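Local coordinates for protein alkaline serine protease (Pseudoalteromonas sp., PDB 1Y9Z) that probably cleaves peptide bonds in proteins as a subtilisin-like alkaline serine protease of a cold-adapted Antarctic bacterium, at residues H94-F99 and W104-S109; C27-G32 and S108-A113; A297-G302 and D328-S333; G305-S310 and T352-Q357. One frame throughout, in Å; residues are numbered along the deposited sequence.

Contact 1. Residues H94-F99 and W104-S109. With PMS (phenylmethanesulfonic acid), chain H.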
loop_
_atom_site.group_PDB
_atom_site.type_symbol
_atom_site.label_atom_id
_atom_site.label_comp_id
_atom_site.label_asym_id
_atom_site.label_seq_id
_atom_site.Cartn_x
_atom_site.Cartn_y
_atom_site.Cartn_z
ATOM N N HIS A 94 -7.006 16.918 -6.353
ATOM C CA HIS A 94 -6.586 17.413 -7.658
ATOM C C HIS A 94 -5.573 16.422 -8.208
ATOM O O HIS A 94 -4.661 15.990 -7.502
ATOM C CB HIS A 94 -5.953 18.801 -7.566
ATOM C CG HIS A 94 -5.872 19.501 -8.887
ATOM N ND1 HIS A 94 -6.987 19.987 -9.535
ATOM C CD2 HIS A 94 -4.822 19.754 -9.703
ATOM C CE1 HIS A 94 -6.627 20.509 -10.695
ATOM N NE2 HIS A 94 -5.319 20.379 -10.821
ATOM N N ILE A 95 -5.741 16.063 -9.473
ATOM C CA ILE A 95 -4.871 15.095 -10.112
ATOM C C ILE A 95 -3.954 15.692 -11.171
ATOM O O ILE A 95 -4.396 16.428 -12.054
ATOM C CB ILE A 95 -5.711 13.977 -10.790
ATOM C CG1 ILE A 95 -6.694 13.364 -9.784
ATOM C CG2 ILE A 95 -4.794 12.909 -11.373
ATOM C CD1 ILE A 95 -6.046 12.739 -8.562
ATOM N N VAL A 96 -2.665 15.388 -11.060
ATOM C CA VAL A 96 -1.689 15.817 -12.052
ATOM C C VAL A 96 -1.035 14.510 -12.490
ATOM O O VAL A 96 -0.337 13.855 -11.712
ATOM C CB VAL A 96 -0.627 16.773 -11.473
ATOM C CG1 VAL A 96 0.427 17.077 -12.536
ATOM C CG2 VAL A 96 -1.285 18.074 -11.025
ATOM N N LYS A 97 -1.300 14.120 -13.732
ATOM C CA LYS A 97 -0.786 12.876 -14.293
ATOM C C LYS A 97 0.564 13.081 -14.976
ATOM O O LYS A 97 0.641 13.687 -16.046
ATOM C CB LYS A 97 -1.808 12.322 -15.293
ATOM C CG LYS A 97 -1.453 10.980 -15.907
ATOM C CD LYS A 97 -2.510 10.589 -16.929
ATOM C CE LYS A 97 -2.148 9.327 -17.683
ATOM N NZ LYS A 97 -3.127 9.074 -18.782
ATOM N N VAL A 98 1.623 12.568 -14.355
ATOM C CA VAL A 98 2.966 12.704 -14.911
ATOM C C VAL A 98 3.474 11.411 -15.545
ATOM O O VAL A 98 4.468 11.422 -16.270
ATOM C CB VAL A 98 3.983 13.158 -13.831
ATOM C CG1 VAL A 98 3.594 14.531 -13.298
ATOM C CG2 VAL A 98 4.040 12.138 -12.698
ATOM N N PHE A 99 2.791 10.299 -15.278
ATOM C CA PHE A 99 3.196 9.008 -15.827
ATOM C C PHE A 99 2.216 8.386 -16.808
ATOM O O PHE A 99 1.001 8.413 -16.597
ATOM C CB PHE A 99 3.405 7.972 -14.715
ATOM C CG PHE A 99 4.508 8.301 -13.757
ATOM C CD1 PHE A 99 4.217 8.638 -12.441
ATOM C CD2 PHE A 99 5.838 8.244 -14.156
ATOM C CE1 PHE A 99 5.237 8.912 -11.531
ATOM C CE2 PHE A 99 6.865 8.517 -13.255
ATOM C CZ PHE A 99 6.561 8.851 -11.941
ATOM N N TRP A 104 7.527 8.191 -17.331
ATOM C CA TRP A 104 7.329 9.633 -17.224
ATOM C C TRP A 104 7.051 10.228 -18.602
ATOM O O TRP A 104 7.855 10.088 -19.525
ATOM C CB TRP A 104 8.561 10.300 -16.602
ATOM C CG TRP A 104 8.429 11.791 -16.425
ATOM C CD1 TRP A 104 8.592 12.752 -17.384
ATOM C CD2 TRP A 104 8.095 12.487 -15.215
ATOM N NE1 TRP A 104 8.384 14.001 -16.847
ATOM C CE2 TRP A 104 8.078 13.868 -15.518
ATOM C CE3 TRP A 104 7.810 12.078 -13.905
ATOM C CZ2 TRP A 104 7.786 14.844 -14.558
ATOM C CZ3 TRP A 104 7.519 13.051 -12.948
ATOM C CH2 TRP A 104 7.510 14.417 -13.282
ATOM N N GLY A 105 5.905 10.891 -18.732
ATOM C CA GLY A 105 5.535 11.492 -20.000
ATOM C C GLY A 105 5.157 12.957 -19.897
ATOM O O GLY A 105 4.798 13.579 -20.895
ATOM N N TYR A 106 5.234 13.508 -18.689
ATOM C CA TYR A 106 4.898 14.910 -18.461
ATOM C C TYR A 106 5.744 15.781 -19.388
ATOM O O TYR A 106 6.934 15.526 -19.568
ATOM C CB TYR A 106 5.173 15.274 -16.999
ATOM C CG TYR A 106 4.300 16.379 -16.448
ATOM C CD1 TYR A 106 2.911 16.257 -16.441
ATOM C CD2 TYR A 106 4.864 17.525 -15.891
ATOM C CE1 TYR A 106 2.102 17.248 -15.886
ATOM C CE2 TYR A 106 4.066 18.525 -15.333
ATOM C CZ TYR A 106 2.686 18.379 -15.335
ATOM O OH TYR A 106 1.897 19.363 -14.786
ATOM N N SER A 107 5.129 16.803 -19.976
ATOM C CA SER A 107 5.840 17.690 -20.895
ATOM C C SER A 107 6.863 18.561 -20.185
ATOM O O SER A 107 7.722 19.167 -20.825
ATOM C CB SER A 107 4.853 18.591 -21.638
ATOM O OG SER A 107 4.286 19.556 -20.770
ATOM N N SER A 108 6.771 18.629 -18.861
ATOM C CA SER A 108 7.698 19.445 -18.097
ATOM C C SER A 108 8.251 18.712 -16.876
ATOM O O SER A 108 8.161 17.492 -16.773
ATOM C CB SER A 108 7.018 20.750 -17.672
ATOM O OG SER A 108 7.976 21.711 -17.262
ATOM N N SER A 109 8.808 19.481 -15.947
ATOM C CA SER A 109 9.435 18.956 -14.738
ATOM C C SER A 109 8.497 18.649 -13.576
ATOM O O SER A 109 7.310 18.974 -13.605
ATOM C CB SER A 109 10.462 19.964 -14.243
ATOM O OG SER A 109 9.796 21.143 -13.820
HETATM C C PMS H . 7.521 3.679 -6.546
HETATM S S PMS H . 7.212 4.470 -4.948
HETATM C C1 PMS H . 7.745 4.683 -7.705
HETATM C C2 PMS H . 9.093 5.112 -7.982
HETATM C C3 PMS H . 9.345 6.037 -9.045
HETATM C C4 PMS H . 8.209 6.509 -9.810
HETATM C C5 PMS H . 6.882 6.092 -9.544
HETATM C C6 PMS H . 6.582 5.170 -8.493
HETATM O O2S PMS H . 8.033 5.675 -4.889
HETATM O O1S PMS H . 7.573 3.569 -3.880
#
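Val98 O accepts two backbone bonds from the same face of its plane: a nearly straight one from Gly105 N (2.9 Å, 166° at the hydrogen) and a longer, more bent one from Tyr106 N (3.3 Å). The valine side chain works by CH-pi contacts. Val98 CB sits over a face of the Trp104 six-membered ring, 3.9 Å from its centroid, while Val98 CG1 lies over the Tyr106 ring, also 3.9 Å from the centroid. Between aromatic rings the contact is T-shaped: the anti chi1 of Trp104 (-179°) swings the indole across to bring its CE3 edge to the face of Phe99, the planes at 88°. Apolar packing adds Val96 CG1 against Tyr106 CE1 at 3.7 Å. A serine in place of Tyr106 is likely to leave Val96 CG1 and Val98 CG1 facing a gap, and Thr116 without its weak hydroxyl partner. Phe99 and Trp104 form an antiparallel non-hydrogen-bonded pair in a short beta hairpin at the end of strand 92-100. With Phe99 CZ 3.6 Å from C4 of the bound phenylmethanesulfonic acid, this hairpin borders the pocket holding that ligand, as the equivalent segment of subtilisins flanks the substrate cleft.

Contact 2. Residues C27-G32 and S108-A113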
loop_
_atom_site.group_PDB
_atom_site.type_symbol
_atom_site.label_atom_id
_atom_site.label_comp_id
_atom_site.label_asym_id
_atom_site.label_seq_id
_atom_site.Cartn_x
_atom_site.Cartn_y
_atom_site.Cartn_z
ATOM N N CYS A 27 -3.288 17.178 -3.681
ATOM C CA CYS A 27 -2.950 16.930 -5.075
ATOM C C CYS A 27 -2.091 15.691 -5.191
ATOM O O CYS A 27 -1.060 15.574 -4.526
ATOM C CB CYS A 27 -2.190 18.118 -5.644
ATOM S SG CYS A 27 -1.953 18.151 -7.451
ATOM N N ILE A 28 -2.529 14.774 -6.044
ATOM C CA ILE A 28 -1.820 13.527 -6.271
ATOM C C ILE A 28 -1.055 13.596 -7.589
ATOM O O ILE A 28 -1.654 13.621 -8.668
ATOM C CB ILE A 28 -2.800 12.336 -6.339
ATOM C CG1 ILE A 28 -3.668 12.296 -5.080
ATOM C CG2 ILE A 28 -2.027 11.039 -6.476
ATOM C CD1 ILE A 28 -4.796 11.276 -5.145
ATOM N N ILE A 29 0.270 13.658 -7.496
ATOM C CA ILE A 29 1.121 13.683 -8.684
ATOM C C ILE A 29 1.476 12.218 -8.892
ATOM O O ILE A 29 2.244 11.638 -8.120
ATOM C CB ILE A 29 2.392 14.522 -8.443
ATOM C CG1 ILE A 29 2.000 15.977 -8.167
ATOM C CG2 ILE A 29 3.322 14.428 -9.646
ATOM C CD1 ILE A 29 3.183 16.913 -7.959
ATOM N N ASP A 30 0.910 11.612 -9.930
ATOM C CA ASP A 30 1.135 10.194 -10.155
ATOM C C ASP A 30 0.745 9.789 -11.580
ATOM O O ASP A 30 0.860 10.590 -12.510
ATOM C CB ASP A 30 0.319 9.407 -9.118
ATOM C CG ASP A 30 0.994 8.118 -8.689
ATOM O OD1 ASP A 30 1.191 7.241 -9.552
ATOM O OD2 ASP A 30 1.322 7.980 -7.488
ATOM N N SER A 31 0.266 8.558 -11.747
ATOM C CA SER A 31 -0.097 8.058 -13.075
ATOM C C SER A 31 -1.557 8.226 -13.484
ATOM O O SER A 31 -2.051 7.490 -14.338
ATOM C CB SER A 31 0.281 6.579 -13.201
ATOM O OG SER A 31 -0.610 5.745 -12.474
ATOM N N GLY A 32 -2.257 9.184 -12.893
ATOM C CA GLY A 32 -3.643 9.361 -13.277
ATOM C C GLY A 32 -4.615 8.764 -12.282
ATOM O O GLY A 32 -4.225 8.092 -11.328
ATOM N N SER A 108 6.771 18.629 -18.861
ATOM C CA SER A 108 7.698 19.445 -18.097
ATOM C C SER A 108 8.251 18.712 -16.876
ATOM O O SER A 108 8.161 17.492 -16.773
ATOM C CB SER A 108 7.018 20.750 -17.672
ATOM O OG SER A 108 7.976 21.711 -17.262
ATOM N N SER A 109 8.808 19.481 -15.947
ATOM C CA SER A 109 9.435 18.956 -14.738
ATOM C C SER A 109 8.497 18.649 -13.576
ATOM O O SER A 109 7.310 18.974 -13.605
ATOM C CB SER A 109 10.462 19.964 -14.243
ATOM O OG SER A 109 9.796 21.143 -13.820
ATOM N N LEU A 110 9.061 18.033 -12.539
ATOM C CA LEU A 110 8.310 17.719 -11.333
ATOM C C LEU A 110 7.947 19.053 -10.686
ATOM O O LEU A 110 6.851 19.220 -10.155
ATOM C CB LEU A 110 9.160 16.886 -10.368
ATOM C CG LEU A 110 8.553 16.598 -8.990
ATOM C CD1 LEU A 110 7.254 15.821 -9.143
ATOM C CD2 LEU A 110 9.548 15.810 -8.154
ATOM N N VAL A 111 8.876 20.004 -10.736
ATOM C CA VAL A 111 8.625 21.321 -10.170
ATOM C C VAL A 111 7.395 21.923 -10.845
ATOM O O VAL A 111 6.547 22.520 -10.183
ATOM C CB VAL A 111 9.845 22.259 -10.364
ATOM C CG1 VAL A 111 9.450 23.707 -10.108
ATOM C CG2 VAL A 111 10.959 21.852 -9.403
ATOM N N ALA A 112 7.291 21.750 -12.161
ATOM C CA ALA A 112 6.149 22.279 -12.901
ATOM C C ALA A 112 4.857 21.591 -12.463
ATOM O O ALA A 112 3.806 22.230 -12.382
ATOM C CB ALA A 112 6.362 22.099 -14.399
ATOM N N ALA A 113 4.938 20.290 -12.187
ATOM C CA ALA A 113 3.774 19.529 -11.744
ATOM C C ALA A 113 3.312 20.055 -10.390
ATOM O O ALA A 113 2.115 20.219 -10.153
ATOM C CB ALA A 113 4.120 18.046 -11.646
#
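Ile29 points at the first turn of helix 110-119 and meets it with two different branches. Its CG1 stands anti to the carbonyl carbon (chi1 -63°) and the chain runs on extended through chi2, which carries Ile29 CD1 outward from the strand to lie 4.0 Å from Ala113 CB and equally close to Ala113 C. The other branch, Ile29 CG2, comes within 4.2 Å of Leu110 CD1. Leu110 and Ala113 are three residues apart and so lie on neighbouring turns of one helix flank, with the isoleucine set against both. The two helix residues take part differently: Ala113 aims its methyl at the strand, whereas Leu110 starts off to one side and only the end of its side chain swings back to Ile29. These are loose van der Waals approaches between apolar groups, and the small Ala113 lets the helix backbone come near the sheet, with its CA 7.1 Å from Ile29 CA. Ser109 caps the helix start: Ser109 OG accepts from Ala112 N at 3.1 Å. One turn farther along the helix, Cys117 is disulfide-bonded to Cys27, two residues before Ile29 on the strand. On the opposite face of the strand Ile28 and Asp30 pack on helix 65-74; Asp30 OD1 accepts from Ser31 N (2.7 Å) and is also hydrogen-bonded to His65 ND1, consistent with the Asp-His couple of the subtilisin catalytic triad. Helix 110-119 itself belongs to a right-handed beta-alpha-beta crossover, linking strand 92-100 to strand 125-128 across strand 25-30 in the parallel sheet of the subtilase fold.

Contact 3. Residues A297-G302 and D328-S333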
loop_
_atom_site.group_PDB
_atom_site.type_symbol
_atom_site.label_atom_id
_atom_site.label_comp_id
_atom_site.label_asym_id
_atom_site.label_seq_id
_atom_site.Cartn_x
_atom_site.Cartn_y
_atom_site.Cartn_z
ATOM N N ALA A 297 6.227 -27.557 -1.143
ATOM C CA ALA A 297 6.098 -28.704 -0.250
ATOM C C ALA A 297 4.659 -29.200 -0.334
ATOM O O ALA A 297 4.399 -30.402 -0.416
ATOM C CB ALA A 297 6.432 -28.298 1.178
ATOM N N CYS A 298 3.728 -28.254 -0.322
ATOM C CA CYS A 298 2.311 -28.563 -0.408
ATOM C C CYS A 298 1.964 -29.157 -1.772
ATOM O O CYS A 298 1.296 -30.186 -1.859
ATOM C CB CYS A 298 1.490 -27.294 -0.189
ATOM S SG CYS A 298 1.032 -26.889 1.529
ATOM N N LYS A 299 2.421 -28.496 -2.832
ATOM C CA LYS A 299 2.160 -28.940 -4.198
ATOM C C LYS A 299 2.668 -30.356 -4.449
ATOM O O LYS A 299 1.955 -31.195 -5.004
ATOM C CB LYS A 299 2.813 -27.981 -5.197
ATOM C CG LYS A 299 2.598 -28.358 -6.658
ATOM C CD LYS A 299 1.123 -28.316 -7.031
ATOM C CE LYS A 299 0.898 -28.779 -8.462
ATOM N NZ LYS A 299 1.274 -30.208 -8.651
ATOM N N THR A 300 3.907 -30.615 -4.044
ATOM C CA THR A 300 4.511 -31.928 -4.228
ATOM C C THR A 300 3.671 -33.007 -3.552
ATOM O O THR A 300 3.561 -34.126 -4.056
ATOM C CB THR A 300 5.938 -31.962 -3.645
ATOM O OG1 THR A 300 6.737 -30.958 -4.285
ATOM C CG2 THR A 300 6.577 -33.326 -3.871
ATOM N N ALA A 301 3.076 -32.663 -2.415
ATOM C CA ALA A 301 2.245 -33.601 -1.670
ATOM C C ALA A 301 0.922 -33.865 -2.387
ATOM O O ALA A 301 0.149 -34.730 -1.973
ATOM C CB ALA A 301 1.983 -33.067 -0.267
ATOM N N GLY A 302 0.666 -33.110 -3.453
ATOM C CA GLY A 302 -0.556 -33.290 -4.222
ATOM C C GLY A 302 -1.708 -32.358 -3.880
ATOM O O GLY A 302 -2.851 -32.620 -4.256
ATOM N N ASP A 328 6.192 -25.060 -11.050
ATOM C CA ASP A 328 5.568 -26.182 -10.357
ATOM C C ASP A 328 4.212 -25.851 -9.742
ATOM O O ASP A 328 3.342 -26.716 -9.647
ATOM C CB ASP A 328 6.506 -26.689 -9.259
ATOM C CG ASP A 328 7.850 -27.131 -9.800
ATOM O OD1 ASP A 328 8.795 -27.275 -8.997
ATOM O OD2 ASP A 328 7.960 -27.340 -11.026
ATOM N N ILE A 329 4.032 -24.603 -9.320
ATOM C CA ILE A 329 2.780 -24.194 -8.698
ATOM C C ILE A 329 1.716 -23.856 -9.735
ATOM O O ILE A 329 1.549 -22.700 -10.127
ATOM C CB ILE A 329 2.998 -22.981 -7.772
ATOM C CG1 ILE A 329 4.231 -23.219 -6.892
ATOM C CG2 ILE A 329 1.765 -22.761 -6.908
ATOM C CD1 ILE A 329 4.182 -24.510 -6.084
ATOM N N THR A 330 0.995 -24.886 -10.170
ATOM C CA THR A 330 -0.055 -24.740 -11.168
ATOM C C THR A 330 -1.442 -24.728 -10.530
ATOM O O THR A 330 -2.457 -24.792 -11.226
ATOM C CB THR A 330 0.012 -25.884 -12.196
ATOM O OG1 THR A 330 0.015 -27.141 -11.509
ATOM C CG2 THR A 330 1.275 -25.766 -13.038
ATOM N N VAL A 331 -1.478 -24.652 -9.205
ATOM C CA VAL A 331 -2.735 -24.617 -8.466
ATOM C C VAL A 331 -2.852 -23.267 -7.761
ATOM O O VAL A 331 -1.855 -22.560 -7.594
ATOM C CB VAL A 331 -2.795 -25.734 -7.401
ATOM C CG1 VAL A 331 -2.618 -27.092 -8.060
ATOM C CG2 VAL A 331 -1.722 -25.508 -6.345
ATOM N N PRO A 332 -4.070 -22.885 -7.349
ATOM C CA PRO A 332 -4.219 -21.596 -6.665
ATOM C C PRO A 332 -3.586 -21.609 -5.277
ATOM O O PRO A 332 -3.843 -22.504 -4.472
ATOM C CB PRO A 332 -5.734 -21.398 -6.625
ATOM C CG PRO A 332 -6.258 -22.804 -6.574
ATOM C CD PRO A 332 -5.381 -23.522 -7.569
ATOM N N SER A 333 -2.742 -20.619 -5.012
ATOM C CA SER A 333 -2.082 -20.504 -3.719
ATOM C C SER A 333 -2.199 -19.067 -3.220
ATOM O O SER A 333 -2.157 -18.120 -4.010
ATOM C CB SER A 333 -0.613 -20.934 -3.830
ATOM O OG SER A 333 0.087 -20.185 -4.805
#
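The C-terminal turn of helix 291-300 lays Lys299 against an inverse gamma turn centred on Ile329, an example of a charged residue used mainly for its hydrocarbon. Helical winding stops in a Schellman motif: Gly302, with a positive phi of 96°, donates from its N to Lys299 O at 2.8 Å. The lysine chain leaves with CG anti to the backbone N, then bends at chi2 (63°) and again at chi4, which carries CE into the concave side of the loop. Lys299 CG is 3.5 Å from Asp328 O, and Lys299 CE comes to 3.4 Å from the same oxygen. Lys299 CE also passes Thr330 OG1 at 3.6 Å and Val331 CG1 at 3.9 Å, while Lys299 CB, nearer the helix, meets Ile329 CD1 at 3.8 Å. Lys299 NZ, 4.2 Å from Asp328 O, makes no bond to it; the Asp328 carboxylate is instead in a salt bridge with Lys296, one turn earlier on the helix. With an alanine here the chain beyond CB is gone, and the turn at Asp328 to Thr330 would probably lose its apolar cover, with Val331 CG1 left beside a gap. Ile329 also touches Ile292 and Thr295 of the helix and Arg236 of strand 232-240, Val331 rests on Ile306 of strand 305-309, and the Cys277-Cys298 disulfide ties the helix to strand 275-280.

Contact 4. Residues G305-S310 and T352-Q357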
loop_
_atom_site.group_PDB
_atom_site.type_symbol
_atom_site.label_atom_id
_atom_site.label_comp_id
_atom_site.label_asym_id
_atom_site.label_seq_id
_atom_site.Cartn_x
_atom_site.Cartn_y
_atom_site.Cartn_z
ATOM N N GLY A 305 -5.163 -26.892 -3.450
ATOM C CA GLY A 305 -5.098 -25.468 -3.169
ATOM C C GLY A 305 -4.080 -25.278 -2.064
ATOM O O GLY A 305 -3.853 -26.198 -1.278
ATOM N N ILE A 306 -3.473 -24.099 -1.983
ATOM C CA ILE A 306 -2.456 -23.860 -0.965
ATOM C C ILE A 306 -2.633 -22.547 -0.210
ATOM O O ILE A 306 -2.918 -21.508 -0.805
ATOM C CB ILE A 306 -1.047 -23.877 -1.597
ATOM C CG1 ILE A 306 -0.844 -25.179 -2.374
ATOM C CG2 ILE A 306 0.015 -23.746 -0.511
ATOM C CD1 ILE A 306 0.404 -25.200 -3.231
ATOM N N ILE A 307 -2.455 -22.612 1.106
ATOM C CA ILE A 307 -2.566 -21.442 1.968
ATOM C C ILE A 307 -1.313 -21.337 2.827
ATOM O O ILE A 307 -1.093 -22.159 3.716
ATOM C CB ILE A 307 -3.774 -21.534 2.913
ATOM C CG1 ILE A 307 -5.067 -21.669 2.108
ATOM C CG2 ILE A 307 -3.829 -20.294 3.796
ATOM C CD1 ILE A 307 -6.288 -21.943 2.965
ATOM N N VAL A 308 -0.495 -20.326 2.555
ATOM C CA VAL A 308 0.732 -20.107 3.309
ATOM C C VAL A 308 0.492 -19.020 4.347
ATOM O O VAL A 308 0.000 -17.942 4.011
ATOM C CB VAL A 308 1.878 -19.647 2.383
ATOM C CG1 VAL A 308 3.129 -19.360 3.202
ATOM C CG2 VAL A 308 2.159 -20.708 1.333
ATOM N N TYR A 309 0.817 -19.297 5.607
ATOM C CA TYR A 309 0.641 -18.289 6.642
ATOM C C TYR A 309 1.980 -17.850 7.220
ATOM O O TYR A 309 2.943 -18.616 7.256
ATOM C CB TYR A 309 -0.307 -18.770 7.755
ATOM C CG TYR A 309 0.151 -19.947 8.590
ATOM C CD1 TYR A 309 0.012 -21.257 8.131
ATOM C CD2 TYR A 309 0.663 -19.751 9.874
ATOM C CE1 TYR A 309 0.366 -22.345 8.934
ATOM C CE2 TYR A 309 1.020 -20.830 10.683
ATOM C CZ TYR A 309 0.866 -22.123 10.208
ATOM O OH TYR A 309 1.198 -23.193 11.012
ATOM N N SER A 310 2.029 -16.597 7.654
ATOM C CA SER A 310 3.244 -16.007 8.203
ATOM C C SER A 310 3.847 -16.727 9.399
ATOM O O SER A 310 3.136 -17.283 10.238
ATOM C CB SER A 310 2.978 -14.550 8.586
ATOM O OG SER A 310 2.546 -13.801 7.464
ATOM N N THR A 352 -12.801 -26.615 2.457
ATOM C CA THR A 352 -12.325 -25.255 2.239
ATOM C C THR A 352 -12.150 -24.946 0.760
ATOM O O THR A 352 -11.712 -25.794 -0.017
ATOM C CB THR A 352 -10.970 -25.036 2.942
ATOM O OG1 THR A 352 -11.091 -25.374 4.328
ATOM C CG2 THR A 352 -10.530 -23.583 2.818
ATOM N N THR A 353 -12.497 -23.723 0.377
ATOM C CA THR A 353 -12.353 -23.292 -1.003
ATOM C C THR A 353 -11.385 -22.122 -1.056
ATOM O O THR A 353 -11.611 -21.090 -0.425
ATOM C CB THR A 353 -13.698 -22.845 -1.603
ATOM O OG1 THR A 353 -14.626 -23.935 -1.559
ATOM C CG2 THR A 353 -13.516 -22.404 -3.053
ATOM N N VAL A 354 -10.297 -22.303 -1.793
ATOM C CA VAL A 354 -9.295 -21.260 -1.959
ATOM C C VAL A 354 -9.417 -20.790 -3.394
ATOM O O VAL A 354 -9.519 -21.605 -4.312
ATOM C CB VAL A 354 -7.870 -21.799 -1.730
ATOM C CG1 VAL A 354 -6.850 -20.691 -1.970
ATOM C CG2 VAL A 354 -7.744 -22.338 -0.321
ATOM N N SER A 355 -9.409 -19.480 -3.599
ATOM C CA SER A 355 -9.542 -18.970 -4.948
ATOM C C SER A 355 -8.771 -17.695 -5.231
ATOM O O SER A 355 -8.659 -16.814 -4.379
ATOM C CB SER A 355 -11.018 -18.729 -5.257
ATOM O OG SER A 355 -11.568 -17.776 -4.365
ATOM N N ASN A 356 -8.227 -17.627 -6.440
ATOM C CA ASN A 356 -7.518 -16.448 -6.917
ATOM C C ASN A 356 -8.350 -16.014 -8.114
ATOM O O ASN A 356 -8.692 -16.836 -8.965
ATOM C CB ASN A 356 -6.097 -16.780 -7.373
ATOM C CG ASN A 356 -5.151 -17.016 -6.215
ATOM O OD1 ASN A 356 -5.350 -16.493 -5.119
ATOM N ND2 ASN A 356 -4.103 -17.791 -6.459
ATOM N N GLN A 357 -8.686 -14.732 -8.177
ATOM C CA GLN A 357 -9.503 -14.230 -9.271
ATOM C C GLN A 357 -8.877 -13.028 -9.957
ATOM O O GLN A 357 -8.451 -12.081 -9.299
ATOM C CB GLN A 357 -10.888 -13.853 -8.742
ATOM C CG GLN A 357 -11.647 -15.019 -8.126
ATOM C CD GLN A 357 -12.895 -14.581 -7.388
ATOM O OE1 GLN A 357 -13.756 -13.901 -7.947
ATOM N NE2 GLN A 357 -13.002 -14.975 -6.123
#
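Ile307 holds CG1 anti to its carbonyl carbon (chi1 -59°) and stays extended at chi2 (173°), which sends CD1 out from the strand toward Val354. On the facing strand Val354 has CG1 anti to the backbone N (chi1 178°), which turns its other methyl, CG2, to the isoleucine. Val354 CG2 therefore meets the end of the Ile307 arm, 3.6 Å from Ile307 CD1 and 3.7 Å from Ile307 CG1, the two side chains lying at a slant to each other. Val354 CG1 is farther off, 4.2 Å from Ile306 O. At Gly305 a side-chain carbon would point to the valine and come about 3.6 Å from Val354 CB, so a larger residue would probably crowd it. The contact thus illustrates how strands that are not neighbours in a sheet can meet chiefly through their side chains, here in the inserted beta-barrel domain. Strand 305-309 runs between 275-280 and 333-336, parallel to both, whereas strand 351-360 pairs antiparallel with 214-221 and 252-263. Ile276 and Val334, from the two strands beside 305-309, also touch Val354, and Ile276 packs on Ile307 as well. On the other side of strand 305-309, Ile306 and Val308 turn to helix 291-300.

Following the chain from the N terminus, contact 2 opens first at 27-32 and contact 1 opens later at 94-99; both close on the same stretch, sharing Ser108 and Ser109, so the short hairpin of contact 1 nests almost wholly inside the long loop of contact 2. Contact 1 folds the end of strand 92-100 back on itself, and contact 2 packs strand 25-30 on the start of helix 110-119. Contacts 3 and 4 follow in series in the inserted barrel, the centres of contacts 1 and 4 lying about 39 Å apart. Their segments alternate and cross: 297-302 and 305-310 come first, then 328-333 and 352-357. They interlock where Pro332 O bonds Ile306 N, tying helix 291-300 and its loop to the barrel strands.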